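PDB 2EH3: transcriptional regulator from Aquifex aeolicus, which probably binds DNA and regulates transcription as a dimeric, all-helical repressor-like protein of the TetR/AcrR family. Local coordinates for residues K116-E120 with L134-L139; I54-H58 with K111-A115; R6-S11 with I28-L34. One frame throughout, in Å; residues are numbered along the deposited sequence.

Contact 1 (K116-E120 with L134-L139)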
loop_
_atom_site.group_PDB
_atom_site.type_symbol
_atom_site.label_atom_id
_atom_site.label_comp_id
_atom_site.label_asym_id
_atom_site.label_seq_id
_atom_site.Cartn_x
_atom_site.Cartn_y
_atom_site.Cartn_z
ATOM N N LYS A 116 -0.387 14.877 0.237
ATOM C CA LYS A 116 -1.758 15.010 0.721
ATOM C C LYS A 116 -2.050 16.450 1.140
ATOM O O LYS A 116 -3.119 16.981 0.809
ATOM C CB LYS A 116 -2.005 14.075 1.907
ATOM C CG LYS A 116 -3.482 13.883 2.205
ATOM C CD LYS A 116 -3.692 12.693 3.125
ATOM C CE LYS A 116 -3.838 13.117 4.573
ATOM N NZ LYS A 116 -5.158 13.748 4.815
ATOM N N ARG A 117 -1.108 17.077 1.851
ATOM C CA ARG A 117 -1.296 18.459 2.284
ATOM C C ARG A 117 -1.456 19.376 1.076
ATOM O O ARG A 117 -2.334 20.246 1.065
ATOM C CB ARG A 117 -0.115 18.957 3.131
ATOM C CG ARG A 117 -0.074 18.418 4.560
ATOM C CD ARG A 117 0.920 19.215 5.425
ATOM N NE ARG A 117 2.293 19.188 4.913
ATOM C CZ ARG A 117 3.161 18.202 5.140
ATOM N NH1 ARG A 117 2.801 17.164 5.876
ATOM N NH2 ARG A 117 4.385 18.254 4.632
ATOM N N ARG A 118 -0.630 19.176 0.049
ATOM C CA ARG A 118 -0.730 20.020 -1.134
ATOM C C ARG A 118 -2.024 19.805 -1.897
ATOM O O ARG A 118 -2.636 20.756 -2.406
ATOM C CB ARG A 118 0.462 19.770 -2.060
ATOM C CG ARG A 118 1.737 20.222 -1.439
ATOM C CD ARG A 118 2.910 19.888 -2.331
ATOM N NE ARG A 118 4.174 20.278 -1.704
ATOM C CZ ARG A 118 4.699 21.495 -1.812
ATOM N NH1 ARG A 118 4.071 22.428 -2.518
ATOM N NH2 ARG A 118 5.848 21.769 -1.220
ATOM N N PHE A 119 -2.444 18.551 -2.007
ATOM C CA PHE A 119 -3.666 18.252 -2.688
ATOM C C PHE A 119 -4.838 18.872 -1.916
ATOM O O PHE A 119 -5.774 19.438 -2.503
ATOM C CB PHE A 119 -3.807 16.734 -2.803
ATOM C CG PHE A 119 -4.975 16.299 -3.614
ATOM C CD1 PHE A 119 -5.374 16.999 -4.753
ATOM C CD2 PHE A 119 -5.677 15.148 -3.237
ATOM C CE1 PHE A 119 -6.458 16.560 -5.513
ATOM C CE2 PHE A 119 -6.752 14.705 -3.982
ATOM C CZ PHE A 119 -7.147 15.405 -5.122
ATOM N N GLU A 120 -4.792 18.758 -0.596
ATOM C CA GLU A 120 -5.859 19.340 0.220
ATOM C C GLU A 120 -5.971 20.822 0.000
ATOM O O GLU A 120 -7.093 21.343 -0.170
ATOM C CB GLU A 120 -5.625 19.107 1.714
ATOM C CG GLU A 120 -6.102 17.783 2.131
ATOM C CD GLU A 120 -6.300 17.660 3.606
ATOM O OE1 GLU A 120 -6.621 16.523 3.981
ATOM O OE2 GLU A 120 -6.149 18.651 4.388
ATOM N N LEU A 134 -12.182 14.364 0.410
ATOM C CA LEU A 134 -11.826 14.072 -0.974
ATOM C C LEU A 134 -10.366 13.706 -1.109
ATOM O O LEU A 134 -10.009 12.845 -1.926
ATOM C CB LEU A 134 -12.105 15.295 -1.848
ATOM C CG LEU A 134 -13.565 15.595 -2.171
ATOM C CD1 LEU A 134 -13.703 17.039 -2.733
ATOM C CD2 LEU A 134 -14.058 14.545 -3.170
ATOM N N SER A 135 -9.499 14.331 -0.316
ATOM C CA SER A 135 -8.084 14.011 -0.450
ATOM C C SER A 135 -7.819 12.555 -0.075
ATOM O O SER A 135 -7.015 11.905 -0.742
ATOM C CB SER A 135 -7.209 14.944 0.410
ATOM O OG SER A 135 -7.358 14.669 1.800
ATOM N N GLU A 136 -8.494 12.050 0.968
ATOM C CA GLU A 136 -8.352 10.677 1.427
ATOM C C GLU A 136 -8.873 9.716 0.365
ATOM O O GLU A 136 -8.209 8.716 0.006
ATOM C CB GLU A 136 -9.162 10.449 2.702
ATOM C CG GLU A 136 -8.790 11.354 3.880
ATOM C CD GLU A 136 -7.634 10.836 4.704
ATOM O OE1 GLU A 136 -6.987 9.833 4.298
ATOM O OE2 GLU A 136 -7.365 11.454 5.752
ATOM N N ILE A 137 -10.071 10.011 -0.128
ATOM C CA ILE A 137 -10.685 9.167 -1.149
ATOM C C ILE A 137 -9.837 9.093 -2.418
ATOM O O ILE A 137 -9.524 8.008 -2.931
ATOM C CB ILE A 137 -12.055 9.711 -1.575
ATOM C CG1 ILE A 137 -13.060 9.630 -0.406
ATOM C CG2 ILE A 137 -12.557 8.906 -2.778
ATOM C CD1 ILE A 137 -14.346 10.431 -0.644
ATOM N N ILE A 138 -9.478 10.257 -2.934
ATOM C CA ILE A 138 -8.748 10.302 -4.187
ATOM C C ILE A 138 -7.340 9.762 -4.087
ATOM O O ILE A 138 -6.903 9.023 -4.975
ATOM C CB ILE A 138 -8.793 11.726 -4.746
ATOM C CG1 ILE A 138 -10.257 12.054 -5.074
ATOM C CG2 ILE A 138 -7.937 11.833 -6.015
ATOM C CD1 ILE A 138 -10.502 13.511 -5.452
ATOM N N LEU A 139 -6.612 10.080 -3.023
ATOM C CA LEU A 139 -5.276 9.505 -2.900
ATOM C C LEU A 139 -5.382 7.992 -2.740
ATOM O O LEU A 139 -4.563 7.253 -3.279
ATOM C CB LEU A 139 -4.519 10.087 -1.703
ATOM C CG LEU A 139 -3.983 11.504 -1.886
ATOM C CD1 LEU A 139 -3.159 11.893 -0.649
ATOM C CD2 LEU A 139 -3.106 11.576 -3.116
#

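Contact 2 (I54-H58 with K111-A115)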
loop_
_atom_site.group_PDB
_atom_site.type_symbol
_atom_site.label_atom_id
_atom_site.label_comp_id
_atom_site.label_asym_id
_atom_site.label_seq_id
_atom_site.Cartn_x
_atom_site.Cartn_y
_atom_site.Cartn_z
ATOM N N ILE A 54 14.435 9.783 -4.228
ATOM C CA ILE A 54 13.082 10.090 -3.804
ATOM C C ILE A 54 12.838 11.586 -3.836
ATOM O O ILE A 54 11.800 12.044 -4.355
ATOM C CB ILE A 54 12.828 9.534 -2.383
ATOM C CG1 ILE A 54 13.015 8.005 -2.400
ATOM C CG2 ILE A 54 11.421 9.930 -1.885
ATOM C CD1 ILE A 54 12.062 7.241 -3.336
ATOM N N GLU A 55 13.795 12.350 -3.314
ATOM C CA GLU A 55 13.667 13.804 -3.266
ATOM C C GLU A 55 13.456 14.412 -4.653
ATOM O O GLU A 55 12.654 15.345 -4.825
ATOM C CB GLU A 55 14.902 14.413 -2.612
ATOM C CG GLU A 55 14.717 15.835 -2.122
ATOM C CD GLU A 55 13.833 15.921 -0.892
ATOM O OE1 GLU A 55 13.489 14.865 -0.314
ATOM O OE2 GLU A 55 13.492 17.054 -0.496
ATOM N N ARG A 56 14.166 13.894 -5.648
ATOM C CA ARG A 56 14.017 14.437 -6.989
ATOM C C ARG A 56 12.650 14.114 -7.596
ATOM O O ARG A 56 12.082 14.952 -8.303
ATOM C CB ARG A 56 15.157 13.964 -7.880
ATOM C CG ARG A 56 16.454 14.646 -7.529
ATOM C CD ARG A 56 17.540 14.258 -8.503
ATOM N NE ARG A 56 18.766 14.985 -8.203
ATOM C CZ ARG A 56 19.631 15.390 -9.121
ATOM N NH1 ARG A 56 19.411 15.133 -10.405
ATOM N NH2 ARG A 56 20.703 16.063 -8.751
ATOM N N THR A 57 12.100 12.926 -7.313
ATOM C CA THR A 57 10.778 12.610 -7.848
ATOM C C THR A 57 9.736 13.428 -7.068
ATOM O O THR A 57 8.753 13.902 -7.648
ATOM C CB THR A 57 10.469 11.081 -7.791
ATOM O OG1 THR A 57 11.336 10.396 -8.706
ATOM C CG2 THR A 57 9.048 10.795 -8.235
ATOM N N HIS A 58 9.962 13.631 -5.779
ATOM C CA HIS A 58 9.038 14.440 -4.970
ATOM C C HIS A 58 9.015 15.856 -5.535
ATOM O O HIS A 58 7.957 16.489 -5.609
ATOM C CB HIS A 58 9.505 14.506 -3.514
ATOM C CG HIS A 58 8.610 15.322 -2.624
ATOM N ND1 HIS A 58 9.096 16.094 -1.591
ATOM C CD2 HIS A 58 7.264 15.468 -2.598
ATOM C CE1 HIS A 58 8.090 16.677 -0.965
ATOM N NE2 HIS A 58 6.967 16.314 -1.553
ATOM N N LYS A 111 6.551 11.892 2.626
ATOM C CA LYS A 111 6.267 12.315 1.271
ATOM C C LYS A 111 4.805 12.214 0.923
ATOM O O LYS A 111 4.274 13.074 0.215
ATOM C CB LYS A 111 7.096 11.488 0.277
ATOM C CG LYS A 111 8.576 11.716 0.416
ATOM C CD LYS A 111 8.930 13.213 0.491
ATOM C CE LYS A 111 10.440 13.391 0.404
ATOM N NZ LYS A 111 10.894 14.805 0.539
ATOM N N ILE A 112 4.146 11.167 1.408
ATOM C CA ILE A 112 2.726 10.993 1.144
ATOM C C ILE A 112 1.977 12.113 1.835
ATOM O O ILE A 112 1.091 12.732 1.243
ATOM C CB ILE A 112 2.179 9.655 1.692
ATOM C CG1 ILE A 112 2.837 8.476 0.966
ATOM C CG2 ILE A 112 0.633 9.644 1.557
ATOM C CD1 ILE A 112 2.349 8.270 -0.465
ATOM N N GLU A 113 2.342 12.371 3.085
ATOM C CA GLU A 113 1.671 13.420 3.851
ATOM C C GLU A 113 1.841 14.755 3.159
ATOM O O GLU A 113 0.901 15.550 3.122
ATOM C CB GLU A 113 2.248 13.486 5.272
ATOM C CG GLU A 113 1.684 14.595 6.163
ATOM C CD GLU A 113 0.169 14.551 6.272
ATOM O OE1 GLU A 113 -0.396 13.446 6.176
ATOM O OE2 GLU A 113 -0.456 15.627 6.471
ATOM N N ASP A 114 3.029 15.009 2.609
ATOM C CA ASP A 114 3.247 16.281 1.931
ATOM C C ASP A 114 2.382 16.382 0.698
ATOM O O ASP A 114 1.782 17.435 0.441
ATOM C CB ASP A 114 4.699 16.475 1.505
ATOM C CG ASP A 114 4.934 17.852 0.889
ATOM O OD1 ASP A 114 4.840 18.856 1.625
ATOM O OD2 ASP A 114 5.182 17.936 -0.330
ATOM N N ALA A 115 2.310 15.304 -0.078
ATOM C CA ALA A 115 1.480 15.321 -1.275
ATOM C C ALA A 115 0.021 15.536 -0.851
ATOM O O ALA A 115 -0.723 16.278 -1.507
ATOM C CB ALA A 115 1.614 13.994 -2.033
#

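Contact 3 (R6-S11 with I28-L34)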
loop_
_atom_site.group_PDB
_atom_site.type_symbol
_atom_site.label_atom_id
_atom_site.label_comp_id
_atom_site.label_asym_id
_atom_site.label_seq_id
_atom_site.Cartn_x
_atom_site.Cartn_y
_atom_site.Cartn_z
ATOM N N ARG A 6 24.096 10.488 -14.029
ATOM C CA ARG A 6 24.314 9.120 -14.484
ATOM C C ARG A 6 24.237 8.124 -13.327
ATOM O O ARG A 6 23.646 7.038 -13.463
ATOM C CB ARG A 6 25.668 8.997 -15.197
ATOM C CG ARG A 6 25.681 9.676 -16.546
ATOM C CD ARG A 6 26.517 8.896 -17.556
ATOM N NE ARG A 6 27.950 9.021 -17.316
ATOM C CZ ARG A 6 28.695 8.166 -16.623
ATOM N NH1 ARG A 6 28.163 7.081 -16.069
ATOM N NH2 ARG A 6 29.993 8.403 -16.495
ATOM N N ILE A 7 24.825 8.484 -12.196
ATOM C CA ILE A 7 24.778 7.614 -11.023
ATOM C C ILE A 7 23.310 7.435 -10.613
ATOM O O ILE A 7 22.880 6.328 -10.317
ATOM C CB ILE A 7 25.562 8.233 -9.862
ATOM C CG1 ILE A 7 27.047 8.238 -10.207
ATOM C CG2 ILE A 7 25.320 7.465 -8.564
ATOM C CD1 ILE A 7 27.902 9.077 -9.260
ATOM N N LEU A 8 22.551 8.521 -10.577
ATOM C CA LEU A 8 21.144 8.407 -10.200
ATOM C C LEU A 8 20.379 7.470 -11.128
ATOM O O LEU A 8 19.544 6.679 -10.665
ATOM C CB LEU A 8 20.496 9.799 -10.188
ATOM C CG LEU A 8 20.900 10.608 -8.958
ATOM C CD1 LEU A 8 20.574 12.091 -9.175
ATOM C CD2 LEU A 8 20.175 10.065 -7.743
ATOM N N GLU A 9 20.649 7.547 -12.430
ATOM C CA GLU A 9 19.940 6.703 -13.389
ATOM C C GLU A 9 20.274 5.234 -13.223
ATOM O O GLU A 9 19.368 4.385 -13.218
ATOM C CB GLU A 9 20.210 7.176 -14.828
ATOM C CG GLU A 9 19.586 8.548 -15.132
ATOM C CD GLU A 9 18.087 8.575 -14.824
ATOM O OE1 GLU A 9 17.349 7.739 -15.399
ATOM O OE2 GLU A 9 17.656 9.416 -14.006
ATOM N N VAL A 10 21.563 4.938 -13.053
ATOM C CA VAL A 10 22.002 3.564 -12.865
ATOM C C VAL A 10 21.434 3.000 -11.561
ATOM O O VAL A 10 21.011 1.842 -11.518
ATOM C CB VAL A 10 23.553 3.488 -12.842
ATOM C CG1 VAL A 10 24.023 2.137 -12.339
ATOM C CG2 VAL A 10 24.094 3.717 -14.265
ATOM N N SER A 11 21.421 3.818 -10.507
ATOM C CA SER A 11 20.946 3.366 -9.184
ATOM C C SER A 11 19.442 3.095 -9.231
ATOM O O SER A 11 18.956 2.124 -8.643
ATOM C CB SER A 11 21.277 4.406 -8.092
ATOM O OG SER A 11 22.677 4.662 -8.010
ATOM N N ILE A 28 26.869 -0.477 -8.516
ATOM C CA ILE A 28 26.436 0.762 -9.148
ATOM C C ILE A 28 27.577 1.399 -9.941
ATOM O O ILE A 28 27.403 1.744 -11.120
ATOM C CB ILE A 28 25.933 1.753 -8.085
ATOM C CG1 ILE A 28 24.591 1.254 -7.524
ATOM C CG2 ILE A 28 25.740 3.167 -8.688
ATOM C CD1 ILE A 28 24.174 1.972 -6.233
ATOM N N VAL A 29 28.744 1.562 -9.297
ATOM C CA VAL A 29 29.839 2.215 -10.016
ATOM C C VAL A 29 30.374 1.355 -11.155
ATOM O O VAL A 29 30.796 1.893 -12.189
ATOM C CB VAL A 29 31.003 2.715 -9.089
ATOM C CG1 VAL A 29 30.464 3.758 -8.086
ATOM C CG2 VAL A 29 31.695 1.563 -8.389
ATOM N N LYS A 30 30.329 0.031 -10.993
ATOM C CA LYS A 30 30.756 -0.871 -12.063
ATOM C C LYS A 30 29.845 -0.664 -13.277
ATOM O O LYS A 30 30.315 -0.499 -14.398
ATOM C CB LYS A 30 30.648 -2.326 -11.611
ATOM C CG LYS A 30 31.243 -3.350 -12.591
ATOM C CD LYS A 30 31.014 -4.795 -12.105
ATOM C CE LYS A 30 29.537 -5.227 -12.268
ATOM N NZ LYS A 30 28.920 -5.958 -11.097
ATOM N N ARG A 31 28.532 -0.682 -13.054
ATOM C CA ARG A 31 27.582 -0.513 -14.145
ATOM C C ARG A 31 27.715 0.861 -14.805
ATOM O O ARG A 31 27.547 1.004 -16.023
ATOM C CB ARG A 31 26.155 -0.721 -13.611
ATOM C CG ARG A 31 25.048 -0.427 -14.612
ATOM C CD ARG A 31 25.029 -1.427 -15.753
ATOM N NE ARG A 31 24.638 -2.778 -15.339
ATOM C CZ ARG A 31 23.383 -3.184 -15.150
ATOM N NH1 ARG A 31 22.373 -2.343 -15.336
ATOM N NH2 ARG A 31 23.132 -4.439 -14.785
ATOM N N ALA A 32 28.031 1.874 -14.005
ATOM C CA ALA A 32 28.202 3.229 -14.516
ATOM C C ALA A 32 29.604 3.500 -15.082
ATOM O O ALA A 32 29.849 4.583 -15.615
ATOM C CB ALA A 32 27.923 4.230 -13.406
ATOM N N ASN A 33 30.513 2.531 -14.953
ATOM C CA ASN A 33 31.894 2.696 -15.423
ATOM C C ASN A 33 32.536 3.936 -14.756
ATOM O O ASN A 33 33.174 4.783 -15.399
ATOM C CB ASN A 33 31.960 2.815 -16.957
ATOM C CG ASN A 33 33.381 2.666 -17.491
ATOM O OD1 ASN A 33 34.218 1.987 -16.887
ATOM N ND2 ASN A 33 33.657 3.298 -18.632
ATOM N N LEU A 34 32.384 4.007 -13.443
ATOM C CA LEU A 34 32.929 5.101 -12.645
ATOM C C LEU A 34 33.726 4.558 -11.488
ATOM O O LEU A 34 33.591 3.388 -11.099
ATOM C CB LEU A 34 31.786 5.959 -12.082
ATOM C CG LEU A 34 30.986 6.763 -13.086
ATOM C CD1 LEU A 34 29.762 7.331 -12.367
ATOM C CD2 LEU A 34 31.836 7.916 -13.637
#

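Contact 1 (K116-E120 with L134-L139)
Glu136 OE2 is gripped from two subunits: Lys116 NZ of the same chain reaches it in a weak salt bridge of 3.3 Å, while Tyr149 OH and Lys163 NZ of the second subunit also bind it. The lysine ammonium is shared in turn, since Glu120 OE1, one turn along helix 105-126, lies 3.2 Å from Lys116 NZ, again a weak bond. The lysine chain bends at its third and fourth torsions to carry NZ across to helix 131-152. Glu120 OE1 also stands 3.0 Å from Ser135 OG, but Glu132 O is the stronger partner for that one hydroxyl proton. Beside these polar groups the packing is apolar and close: Leu139 CD1 presses against Lys116 CG at 3.5 Å, tighter than usual for two carbons. Phe119, its CG anti to the backbone N (chi1 -174°), meets Ile138 with the ring edge, CE2 to CB 3.7 Å; Leu77 of helix 73-86 touches both side chains. The two short helical segments cross at 121° in the C-terminal, tetracycline-repressor-like domain. With one lysine placed between two glutamates, the network probably eases the repulsion of their like charges and links the intrachain packing to the dimer interface.

Contact 2 (I54-H58 with K111-A115)
Lys111 and His58 make the tightly packed part of this contact. The lysine lies across one face of the imidazole, with CD 3.8 Å from the centroid of the His58 ring and 18° off its normal, a CH-pi contact offset toward the ring's rim. A bend at the second torsion of Lys111 (chi2 -47°) carries the chain across to helix 46-67, where NZ ends 2.7 Å from Glu55 OE1 in a salt bridge that meets the carboxylate from above its plane. At the ring's edge, His58 NE2 donates to Asp114 OD2 at 2.7 Å. The acceptor lies nearly in the ring plane, yet the bond is bent, 141° at the hydrogen, and the carboxylate stands almost perpendicular to the imidazole. These pairs join two helices of the TetR-type all-helical fold, helix 46-67, which packs on the DNA-binding bundle, and helix 105-126 of the C-terminal domain; the short segments run nearly parallel, their axes 11.9 Å apart, so long side chains must span the interval. The looser part is apolar: Ile54 CG2 only just meets Lys111 CG at 4.1 Å, and Ile54 packs instead on Phe94 and Leu98 of helix 88-99. On the more solvent-accessible side, Asp114 OD2 is shared by His58 and Arg118 NE, and OD1 takes Arg117 NH2; both arginine salt bridges would probably stabilise the negative charge.

Contact 3 (R6-S11 with I28-L34)
The first helix of the predicted helix-turn-helix motif, 25-32, packs here on helix 3-18 of the TetR-type three-helix DNA-binding domain, the short segments crossing at 112°. Val10 packs against the motif helix with both branches: CG1 touches Arg31 CG and Ile28 O, each at 3.6 Å, and CG2 faces Ala32 CB at 4.0 Å. Deeper in, Ile7 CG1 meets Leu34 CD1 at 3.6 Å, and Phe39 of helix 36-42 also touches Ile7. Ser11 OG, placed anti to its carbonyl carbon (chi1 -58°), turns back to bond Ile7 O at 2.9 Å from above the carbonyl plane, and rests 3.5 Å from Ile28 CG2. An alanine here lacks the hydroxyl, which would probably leave Ile7 O with just the backbone N-H of these two donors and open a gap beside the Ile28 methyls. On the exposed side, Arg6, bent at its second and third torsions, brings NH1 to Ala32 O at 3.0 Å, on a lone pair in the carbonyl plane, and lays NH2 against Leu34 CD2. Asn33 follows with positive phi in a Schellman motif. A cationic donor suits this helix end, so charge probably adds to the apolar packing on helix 3-18.

Overall arrangement
The three contacts follow one another along the chain and mark successive levels of an elongated subunit. Contact 3 belongs to the DNA-binding end; contact 1 lies across the chain's centre from it, about 36 Å away between centres, with nearest atoms about 19 Å apart. Contact 2 sits between them, about 23 Å from contact 3 and 14 Å from contact 1. It touches contact 3 directly, Arg56 CZ packing 3.4 Å from Leu8 CD1, and shares helix 105-126 with contact 1, their segments being consecutive. Contacts 1 and 2 both reach the second subunit. The magnesium ligands lie nearest contact 1, with the Glu78 side chain about 11 Å from that of Ile138.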